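Local coordinates for protein-glutaminase (Chryseobacterium proteolyticum, PDB 2ZK9) that hydrolyses the side-chain amide of glutamine residues in proteins, turning them into glutamate with release of ammonia, at residues P31-F35 with R45-M49; C60-Y66 with S81-L87; K99-D103 with V112-W117. All coordinates share one frame; numbering follows the deposited sequence.

Interaction 1: residues P31-F35 with R45-M49; sequences PCITF and RAHKM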
loop_
_atom_site.group_PDB
_atom_site.type_symbol
_atom_site.label_atom_id
_atom_site.label_comp_id
_atom_site.label_asym_id
_atom_site.label_seq_id
_atom_site.Cartn_x
_atom_site.Cartn_y
_atom_site.Cartn_z
ATOM N N PRO A 31 -7.967 12.001 6.287
ATOM C CA PRO A 31 -8.570 11.425 5.099
ATOM C C PRO A 31 -8.563 9.901 5.232
ATOM O O PRO A 31 -7.607 9.305 5.715
ATOM C CB PRO A 31 -7.631 11.894 3.993
ATOM C CG PRO A 31 -6.302 11.917 4.608
ATOM C CD PRO A 31 -6.530 12.285 6.098
ATOM N N CYS A 32 -9.615 9.309 4.731
ATOM C CA CYS A 32 -9.687 7.860 4.693
ATOM C C CYS A 32 -8.714 7.357 3.615
ATOM O O CYS A 32 -8.345 8.045 2.686
ATOM C CB CYS A 32 -11.129 7.419 4.459
ATOM S SG CYS A 32 -11.894 7.997 2.980
ATOM N N ILE A 33 -8.287 6.079 3.778
ATOM C CA ILE A 33 -7.362 5.474 2.847
ATOM C C ILE A 33 -8.168 4.837 1.697
ATOM O O ILE A 33 -9.058 4.011 1.922
ATOM C CB ILE A 33 -6.451 4.446 3.508
ATOM C CG1 ILE A 33 -5.770 4.997 4.738
ATOM C CG2 ILE A 33 -5.461 3.955 2.481
ATOM C CD1 ILE A 33 -4.933 3.998 5.510
ATOM N N THR A 34 -7.853 5.249 0.476
ATOM C CA THR A 34 -8.639 5.022 -0.720
ATOM C C THR A 34 -8.393 3.646 -1.342
ATOM O O THR A 34 -8.211 3.508 -2.551
ATOM C CB THR A 34 -8.327 6.169 -1.680
ATOM O OG1 THR A 34 -6.917 6.262 -1.854
ATOM C CG2 THR A 34 -8.862 7.511 -1.167
ATOM N N PHE A 35 -8.418 2.615 -0.496
ATOM C CA PHE A 35 -8.140 1.249 -0.957
ATOM C C PHE A 35 -9.122 0.813 -2.060
ATOM O O PHE A 35 -8.737 0.059 -2.954
ATOM C CB PHE A 35 -8.240 0.264 0.178
ATOM C CG PHE A 35 -7.207 0.445 1.264
ATOM C CD1 PHE A 35 -5.843 0.378 0.988
ATOM C CD2 PHE A 35 -7.600 0.621 2.573
ATOM C CE1 PHE A 35 -4.911 0.475 2.007
ATOM C CE2 PHE A 35 -6.664 0.709 3.591
ATOM C CZ PHE A 35 -5.328 0.657 3.306
ATOM N N ARG A 45 -1.398 5.638 -0.310
ATOM C CA ARG A 45 -1.985 4.632 0.583
ATOM C C ARG A 45 -0.915 3.981 1.446
ATOM O O ARG A 45 -1.107 3.754 2.628
ATOM C CB ARG A 45 -2.786 3.601 -0.192
ATOM C CG ARG A 45 -3.929 4.150 -1.035
ATOM C CD ARG A 45 -4.907 3.110 -1.465
ATOM N NE ARG A 45 -4.346 1.963 -2.217
ATOM C CZ ARG A 45 -4.093 1.977 -3.508
ATOM N NH1 ARG A 45 -4.316 3.014 -4.281
ATOM N NH2 ARG A 45 -3.554 0.892 -4.091
ATOM N N ALA A 46 0.228 3.653 0.828
ATOM C CA ALA A 46 1.302 2.972 1.560
ATOM C C ALA A 46 1.879 3.851 2.632
ATOM O O ALA A 46 2.163 3.413 3.747
ATOM C CB ALA A 46 2.367 2.478 0.595
ATOM N N HIS A 47 2.082 5.153 2.327
ATOM C CA HIS A 47 2.670 6.035 3.313
ATOM C C HIS A 47 1.707 6.301 4.477
ATOM O O HIS A 47 2.143 6.485 5.608
ATOM C CB HIS A 47 3.113 7.338 2.631
ATOM C CG HIS A 47 4.438 7.836 3.107
ATOM N ND1 HIS A 47 5.492 7.043 3.172
ATOM C CD2 HIS A 47 4.897 9.072 3.464
ATOM C CE1 HIS A 47 6.578 7.694 3.522
ATOM N NE2 HIS A 47 6.219 8.944 3.728
ATOM N N LYS A 48 0.414 6.304 4.192
ATOM C CA LYS A 48 -0.592 6.459 5.241
ATOM C C LYS A 48 -0.663 5.219 6.122
ATOM O O LYS A 48 -0.785 5.319 7.345
ATOM C CB LYS A 48 -1.944 6.794 4.652
ATOM C CG LYS A 48 -2.965 7.316 5.635
ATOM C CD LYS A 48 -2.650 8.708 6.164
ATOM C CE LYS A 48 -3.767 9.261 7.001
ATOM N NZ LYS A 48 -3.431 10.545 7.623
ATOM N N MET A 49 -0.555 4.032 5.516
ATOM C CA MET A 49 -0.454 2.815 6.330
ATOM C C MET A 49 0.748 2.861 7.242
ATOM O O MET A 49 0.681 2.471 8.405
ATOM C CB MET A 49 -0.376 1.570 5.440
ATOM C CG MET A 49 -1.673 1.290 4.689
ATOM S SD MET A 49 -1.700 -0.370 3.941
ATOM C CE MET A 49 -0.675 -0.143 2.495
HETATM O O HOH W 1 -6.220 5.239 -4.245
#
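Met49 meets the Phe35 ring at its edge, Met49 SD lying 3.8 Å from Phe35 CZ, a Met-aromatic contact made by the sulfur near the ring plane. One face of that ring is covered toward its rim by CG2 of Ile33. Arg45 presents a second flat group, turned 70° from the ring with Phe35 CD1 at its edge, so the two do not stack. CD of Arg45 lies 3.5 Å from Thr34 O, and the bend at chi3 (-56°) beyond it turns NE and the guanidinium. The guanidinium then joins Thr34 through a bridging water: Arg45 NH1 donates to it at 2.9 Å, and Thr34 OG1 lies 2.7 Å from it. Ile33 wedges between helical side chains, its CG2 3.8 Å from Arg45 CB and its CG1 3.7 Å from Lys48 CG; the chain of Lys48 passes Pro31, its NZ hydrogen-bonded to Gln51 and Asn160. Side-chain packing and the water join this loop, an inverse gamma turn centred on Thr34, to helix 42-55, with no direct hydrogen bond between the segments. Phe35 and Met49 also pack on Ile18 of helix 8-19, Pro31 and Thr34 touch helix 157-165, and Met49 reaches Ile86 of strand 82-91.

Interaction 2: residues C60-Y66 with S81-L87; sequences CEKQFVY and SYHVAIL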
loop_
_atom_site.group_PDB
_atom_site.type_symbol
_atom_site.label_atom_id
_atom_site.label_comp_id
_atom_site.label_asym_id
_atom_site.label_seq_id
_atom_site.Cartn_x
_atom_site.Cartn_y
_atom_site.Cartn_z
ATOM N N CYS A 60 8.266 0.100 9.102
ATOM C CA CYS A 60 8.192 -0.978 8.156
ATOM C C CYS A 60 9.072 -0.640 6.963
ATOM O O CYS A 60 9.647 0.436 6.880
ATOM C CB CYS A 60 6.748 -1.194 7.728
ATOM S SG CYS A 60 5.974 0.249 6.970
ATOM N N GLU A 61 9.146 -1.622 6.053
ATOM C CA GLU A 61 9.706 -1.372 4.726
ATOM C C GLU A 61 8.612 -1.048 3.756
ATOM O O GLU A 61 7.397 -1.264 4.031
ATOM C CB GLU A 61 10.480 -2.631 4.268
ATOM C CG GLU A 61 11.797 -2.813 5.038
ATOM C CD GLU A 61 12.390 -4.154 4.724
ATOM O OE1 GLU A 61 11.895 -5.183 5.241
ATOM O OE2 GLU A 61 13.339 -4.225 3.858
ATOM N N LYS A 62 8.961 -0.603 2.575
ATOM C CA LYS A 62 8.113 -0.623 1.384
ATOM C C LYS A 62 8.613 -1.753 0.497
ATOM O O LYS A 62 9.822 -1.979 0.420
ATOM C CB LYS A 62 8.142 0.669 0.603
ATOM C CG LYS A 62 7.734 1.927 1.321
ATOM C CD LYS A 62 6.253 1.974 1.683
ATOM C CE LYS A 62 5.885 3.149 2.547
ATOM N NZ LYS A 62 6.231 4.408 1.861
ATOM N N GLN A 63 7.704 -2.385 -0.235
ATOM C CA GLN A 63 8.123 -3.139 -1.405
ATOM C C GLN A 63 7.491 -2.469 -2.629
ATOM O O GLN A 63 6.285 -2.227 -2.657
ATOM C CB GLN A 63 7.728 -4.614 -1.356
ATOM C CG GLN A 63 8.316 -5.411 -2.513
ATOM C CD GLN A 63 8.200 -6.903 -2.378
ATOM O OE1 GLN A 63 7.422 -7.556 -3.081
ATOM N NE2 GLN A 63 8.928 -7.483 -1.420
ATOM N N PHE A 64 8.341 -2.178 -3.611
ATOM C CA PHE A 64 7.955 -1.680 -4.905
ATOM C C PHE A 64 8.055 -2.796 -5.913
ATOM O O PHE A 64 9.071 -3.491 -5.944
ATOM C CB PHE A 64 8.843 -0.525 -5.352
ATOM C CG PHE A 64 8.690 0.721 -4.516
ATOM C CD1 PHE A 64 7.823 1.738 -4.887
ATOM C CD2 PHE A 64 9.407 0.908 -3.339
ATOM C CE1 PHE A 64 7.628 2.863 -4.123
ATOM C CE2 PHE A 64 9.227 2.029 -2.548
ATOM C CZ PHE A 64 8.334 3.032 -2.945
ATOM N N VAL A 65 7.042 -2.957 -6.765
ATOM C CA VAL A 65 7.095 -3.926 -7.849
ATOM C C VAL A 65 6.831 -3.174 -9.140
ATOM O O VAL A 65 6.020 -2.246 -9.150
ATOM C CB VAL A 65 6.086 -5.088 -7.586
ATOM C CG1 VAL A 65 4.656 -4.645 -7.436
ATOM C CG2 VAL A 65 6.191 -6.132 -8.690
ATOM N N TYR A 66 7.506 -3.549 -10.195
ATOM C CA TYR A 66 7.503 -2.856 -11.449
ATOM C C TYR A 66 7.245 -3.827 -12.609
ATOM O O TYR A 66 7.683 -4.954 -12.527
ATOM C CB TYR A 66 8.864 -2.188 -11.724
ATOM C CG TYR A 66 9.373 -1.324 -10.594
ATOM C CD1 TYR A 66 9.115 0.024 -10.539
ATOM C CD2 TYR A 66 10.113 -1.887 -9.573
ATOM C CE1 TYR A 66 9.587 0.817 -9.480
ATOM C CE2 TYR A 66 10.574 -1.112 -8.542
ATOM C CZ TYR A 66 10.314 0.236 -8.491
ATOM O OH TYR A 66 10.848 0.966 -7.436
ATOM N N SER A 81 2.193 0.527 -14.031
ATOM C CA SER A 81 3.601 0.345 -14.304
ATOM C C SER A 81 4.357 -0.008 -13.035
ATOM O O SER A 81 5.481 -0.560 -13.135
ATOM C CB SER A 81 4.193 1.580 -14.938
ATOM O OG SER A 81 4.030 2.721 -14.137
ATOM N N TYR A 82 3.830 0.310 -11.862
ATOM C CA TYR A 82 4.436 -0.069 -10.609
ATOM C C TYR A 82 3.305 -0.143 -9.566
ATOM O O TYR A 82 2.250 0.420 -9.746
ATOM C CB TYR A 82 5.563 0.844 -10.117
ATOM C CG TYR A 82 5.086 2.079 -9.426
ATOM C CD1 TYR A 82 4.651 3.195 -10.140
ATOM C CD2 TYR A 82 5.038 2.171 -8.036
ATOM C CE1 TYR A 82 4.209 4.312 -9.439
ATOM C CE2 TYR A 82 4.619 3.249 -7.371
ATOM C CZ TYR A 82 4.183 4.331 -8.062
ATOM O OH TYR A 82 3.790 5.434 -7.356
ATOM N N HIS A 83 3.627 -0.814 -8.454
ATOM C CA HIS A 83 2.771 -0.791 -7.300
ATOM C C HIS A 83 3.663 -0.817 -6.055
ATOM O O HIS A 83 4.838 -1.203 -6.114
ATOM C CB HIS A 83 1.782 -1.983 -7.342
ATOM C CG HIS A 83 0.730 -1.934 -6.245
ATOM N ND1 HIS A 83 0.117 -0.766 -5.891
ATOM C CD2 HIS A 83 0.253 -2.913 -5.476
ATOM C CE1 HIS A 83 -0.726 -1.051 -4.926
ATOM N NE2 HIS A 83 -0.692 -2.377 -4.641
ATOM N N VAL A 84 3.123 -0.411 -4.923
ATOM C CA VAL A 84 3.836 -0.356 -3.677
ATOM C C VAL A 84 2.862 -0.686 -2.547
ATOM O O VAL A 84 1.690 -0.313 -2.605
ATOM C CB VAL A 84 4.528 1.021 -3.467
ATOM C CG1 VAL A 84 3.561 2.178 -3.508
ATOM C CG2 VAL A 84 5.341 1.040 -2.192
ATOM N N ALA A 85 3.379 -1.322 -1.509
ATOM C CA ALA A 85 2.682 -1.532 -0.270
ATOM C C ALA A 85 3.717 -1.629 0.856
ATOM O O ALA A 85 4.908 -1.553 0.635
ATOM C CB ALA A 85 1.773 -2.758 -0.343
ATOM N N ILE A 86 3.209 -1.748 2.097
ATOM C CA ILE A 86 4.111 -1.874 3.240
ATOM C C ILE A 86 4.447 -3.328 3.475
ATOM O O ILE A 86 3.600 -4.217 3.355
ATOM C CB ILE A 86 3.535 -1.187 4.507
ATOM C CG1 ILE A 86 2.224 -1.777 5.015
ATOM C CG2 ILE A 86 3.469 0.311 4.285
ATOM C CD1 ILE A 86 1.891 -1.359 6.419
ATOM N N LEU A 87 5.713 -3.559 3.820
ATOM C CA LEU A 87 6.293 -4.856 4.083
ATOM C C LEU A 87 6.712 -4.864 5.559
ATOM O O LEU A 87 7.673 -4.180 5.929
ATOM C CB LEU A 87 7.476 -5.125 3.152
ATOM C CG LEU A 87 8.144 -6.472 3.316
ATOM C CD1 LEU A 87 7.235 -7.602 2.863
ATOM C CD2 LEU A 87 9.467 -6.499 2.595
HETATM O O HOH W 2 10.046 -5.013 7.194
#
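Phe64 and Val84, a non-hydrogen-bonded pair of two antiparallel strands, lie side by side. Three hydrogen-bonded pairs, Glu61 with Leu87, Gln63 with Ala85 and Val65 with His83, each give two N-H to O bonds; that from Leu87 N to Glu61 O (2.9 Å) is almost straight at hydrogen. CA-H to O contacts fill the intervals, among them Val84 CA to Gln63 O at 3.2 Å. Among the apolar contacts, Val84 CG2, the methyl anti to its backbone N (chi1 58°), is brought over one face of the Phe64 ring, 3.6 Å from the centroid, in a CH-pi contact. Tyr82 CD2 lies at the edge of the same ring, 4.2 Å from Phe64 CD1; Tyr66 CD1 rests 3.7 Å from Tyr82 CB, and Cys60 SG touches Ile86 CG2 at 3.7 Å. With Phe64 shortened to an alanine, Val84 CG2 would probably lose its aromatic face and a gap would open beside Tyr82. At the Glu61-Leu87 end a water donates to Glu61 OE1 (2.7 Å) and Leu87 O (2.8 Å); the same carboxylate oxygen is salt-bridged to Lys99. Strand 130-138 pairs with the other edge of strand 61-66, while Gln63, Val65 and Ala85 pack against Trp117 of helix 114-120.

Interaction 3: residues K99-D103 with V112-W117; sequences KRIID and VTDTAW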
loop_
_atom_site.group_PDB
_atom_site.type_symbol
_atom_site.label_atom_id
_atom_site.label_comp_id
_atom_site.label_asym_id
_atom_site.label_seq_id
_atom_site.Cartn_x
_atom_site.Cartn_y
_atom_site.Cartn_z
ATOM N N LYS A 99 8.078 -11.755 7.422
ATOM C CA LYS A 99 7.601 -10.518 6.798
ATOM C C LYS A 99 6.295 -10.808 6.087
ATOM O O LYS A 99 6.103 -11.874 5.481
ATOM C CB LYS A 99 8.572 -9.921 5.796
ATOM C CG LYS A 99 9.945 -9.605 6.359
ATOM C CD LYS A 99 10.771 -8.769 5.396
ATOM C CE LYS A 99 12.180 -8.529 5.906
ATOM N NZ LYS A 99 12.965 -7.753 4.914
ATOM N N ARG A 100 5.420 -9.811 6.076
ATOM C CA ARG A 100 4.179 -9.850 5.296
ATOM C C ARG A 100 3.910 -8.493 4.686
ATOM O O ARG A 100 4.196 -7.468 5.306
ATOM C CB ARG A 100 2.982 -10.230 6.143
ATOM C CG ARG A 100 2.968 -11.616 6.731
ATOM C CD ARG A 100 2.720 -12.678 5.711
ATOM N NE ARG A 100 2.632 -14.025 6.343
ATOM C CZ ARG A 100 3.712 -14.756 6.565
ATOM N NH1 ARG A 100 4.952 -14.344 6.260
ATOM N NH2 ARG A 100 3.509 -15.945 7.130
ATOM N N ILE A 101 3.295 -8.491 3.512
ATOM C CA ILE A 101 2.707 -7.307 2.965
ATOM C C ILE A 101 1.352 -7.043 3.592
ATOM O O ILE A 101 0.573 -7.969 3.814
ATOM C CB ILE A 101 2.520 -7.464 1.428
ATOM C CG1 ILE A 101 3.850 -7.572 0.701
ATOM C CG2 ILE A 101 1.633 -6.378 0.856
ATOM C CD1 ILE A 101 4.617 -6.245 0.527
ATOM N N ILE A 102 1.079 -5.751 3.872
ATOM C CA ILE A 102 -0.281 -5.299 4.153
ATOM C C ILE A 102 -0.700 -4.443 2.997
ATOM O O ILE A 102 -0.068 -3.417 2.685
ATOM C CB ILE A 102 -0.402 -4.593 5.505
ATOM C CG1 ILE A 102 -0.099 -5.600 6.646
ATOM C CG2 ILE A 102 -1.753 -3.971 5.631
ATOM C CD1 ILE A 102 -0.119 -5.016 8.041
ATOM N N ASP A 103 -1.763 -4.856 2.294
ATOM C CA ASP A 103 -2.272 -4.086 1.185
ATOM C C ASP A 103 -3.765 -4.406 0.991
ATOM O O ASP A 103 -4.135 -5.226 0.158
ATOM C CB ASP A 103 -1.555 -4.373 -0.129
ATOM C CG ASP A 103 -2.054 -3.541 -1.268
ATOM O OD1 ASP A 103 -2.972 -2.683 -1.043
ATOM O OD2 ASP A 103 -1.544 -3.719 -2.379
ATOM N N VAL A 112 -0.358 -10.800 3.829
ATOM C CA VAL A 112 -0.018 -11.858 2.900
ATOM C C VAL A 112 1.478 -11.881 2.623
ATOM O O VAL A 112 2.189 -10.922 2.891
ATOM C CB VAL A 112 -0.811 -11.761 1.587
ATOM C CG1 VAL A 112 -2.321 -11.849 1.864
ATOM C CG2 VAL A 112 -0.466 -10.478 0.855
ATOM N N THR A 113 1.978 -12.992 2.060
ATOM C CA THR A 113 3.391 -13.001 1.680
ATOM C C THR A 113 3.632 -12.038 0.544
ATOM O O THR A 113 2.739 -11.761 -0.279
ATOM C CB THR A 113 3.857 -14.411 1.266
ATOM O OG1 THR A 113 3.128 -14.790 0.102
ATOM C CG2 THR A 113 3.685 -15.398 2.409
ATOM N N ASP A 114 4.872 -11.588 0.425
ATOM C CA ASP A 114 5.211 -10.737 -0.701
ATOM C C ASP A 114 5.095 -11.491 -2.039
ATOM O O ASP A 114 4.758 -10.887 -3.048
ATOM C CB ASP A 114 6.559 -10.076 -0.539
ATOM C CG ASP A 114 7.757 -10.948 -0.515
ATOM O OD1 ASP A 114 8.869 -10.420 -0.758
ATOM O OD2 ASP A 114 7.637 -12.180 -0.286
ATOM N N THR A 115 5.323 -12.806 -2.057
ATOM C CA THR A 115 5.162 -13.529 -3.316
ATOM C C THR A 115 3.692 -13.593 -3.695
ATOM O O THR A 115 3.396 -13.387 -4.889
ATOM C CB THR A 115 5.748 -14.934 -3.207
ATOM O OG1 THR A 115 5.164 -15.507 -2.024
ATOM C CG2 THR A 115 7.253 -14.903 -3.033
ATOM N N ALA A 116 2.768 -13.782 -2.759
ATOM C CA ALA A 116 1.348 -13.738 -3.125
ATOM C C ALA A 116 0.949 -12.364 -3.609
ATOM O O ALA A 116 0.168 -12.201 -4.566
ATOM C CB ALA A 116 0.519 -14.148 -1.925
ATOM N N TRP A 117 1.479 -11.345 -2.960
ATOM C CA TRP A 117 1.184 -9.970 -3.323
ATOM C C TRP A 117 1.637 -9.633 -4.746
ATOM O O TRP A 117 0.881 -9.078 -5.537
ATOM C CB TRP A 117 1.784 -9.039 -2.296
ATOM C CG TRP A 117 1.565 -7.584 -2.566
ATOM C CD1 TRP A 117 0.408 -6.867 -2.449
ATOM C CD2 TRP A 117 2.572 -6.673 -2.985
ATOM N NE1 TRP A 117 0.641 -5.558 -2.763
ATOM C CE2 TRP A 117 1.954 -5.390 -3.104
ATOM C CE3 TRP A 117 3.934 -6.765 -3.266
ATOM C CZ2 TRP A 117 2.657 -4.272 -3.484
ATOM C CZ3 TRP A 117 4.630 -5.660 -3.653
ATOM C CH2 TRP A 117 4.012 -4.407 -3.766
HETATM O O HOH W 3 6.597 -12.227 2.721
#
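Ile101 and Val112 form a single antiparallel beta bridge, after which the second segment turns at once into helix 114-120 with Thr113 at its N-cap; the pattern ties the start of a helix to a strand of the central sheet. Of the bridge's two bonds, Ile101 N to Val112 O is short at 2.7 Å but bent, whereas Val112 N to Ile101 O, at 3.0 Å, is straighter. The tight part is inward. With CG1 of Ile101 anti to the carbonyl carbon (chi1 -65°), Ile101 CG2 falls anti to the backbone N and over one face of Trp117, 3.6 Å from the centroid of the five-membered ring, while Ile101 CG1 presses on Asp114 CA at 3.7 Å. At the edge of the indole, Trp117 NE1 donates in the ring plane to the anti lone pair of Asp103 OD2, 2.9 Å away, which fixes the rotation of the ring. The same oxygen is also hydrogen-bonded to His83 NE2, and Asp103 OD1 to Ser105, so three bonds hold the carboxylate. The outward part is looser and wetter. Thr113 CG2 lies over a guanidinium face of Arg100 at van der Waals range, and a water links Lys99 O to Asp114 N. Beside it, Arg100 NH1 folds back to donate to Lys99 O at 2.8 Å, from above the carbonyl plane.

In the fold
The three contacts follow one another in series along the chain and converge on strand 82-91. Interactions 2 and 3, with centres about 10 Å apart, share the sheet and meet where His83 NE2 lies 2.8 Å from Asp103 OD2; as His83 also touches Cys42, this is consistent with the Cys-His-Asp grouping of clan CA peptidases. Interaction 1, centred about 14 Å from interaction 2, lies on the helix that carries Cys42, with Arg45 NH2 3.5 Å from His83 CE1; separately, His47 ND1 makes a probable hydrogen bond to Lys62 NZ. Interactions 1 and 3 are about 17 Å apart between centres, yet Met49 CE packs 3.3 Å from Ile102 O. A sodium ion lies about 5 Å from the side chains of both Arg45 and His83.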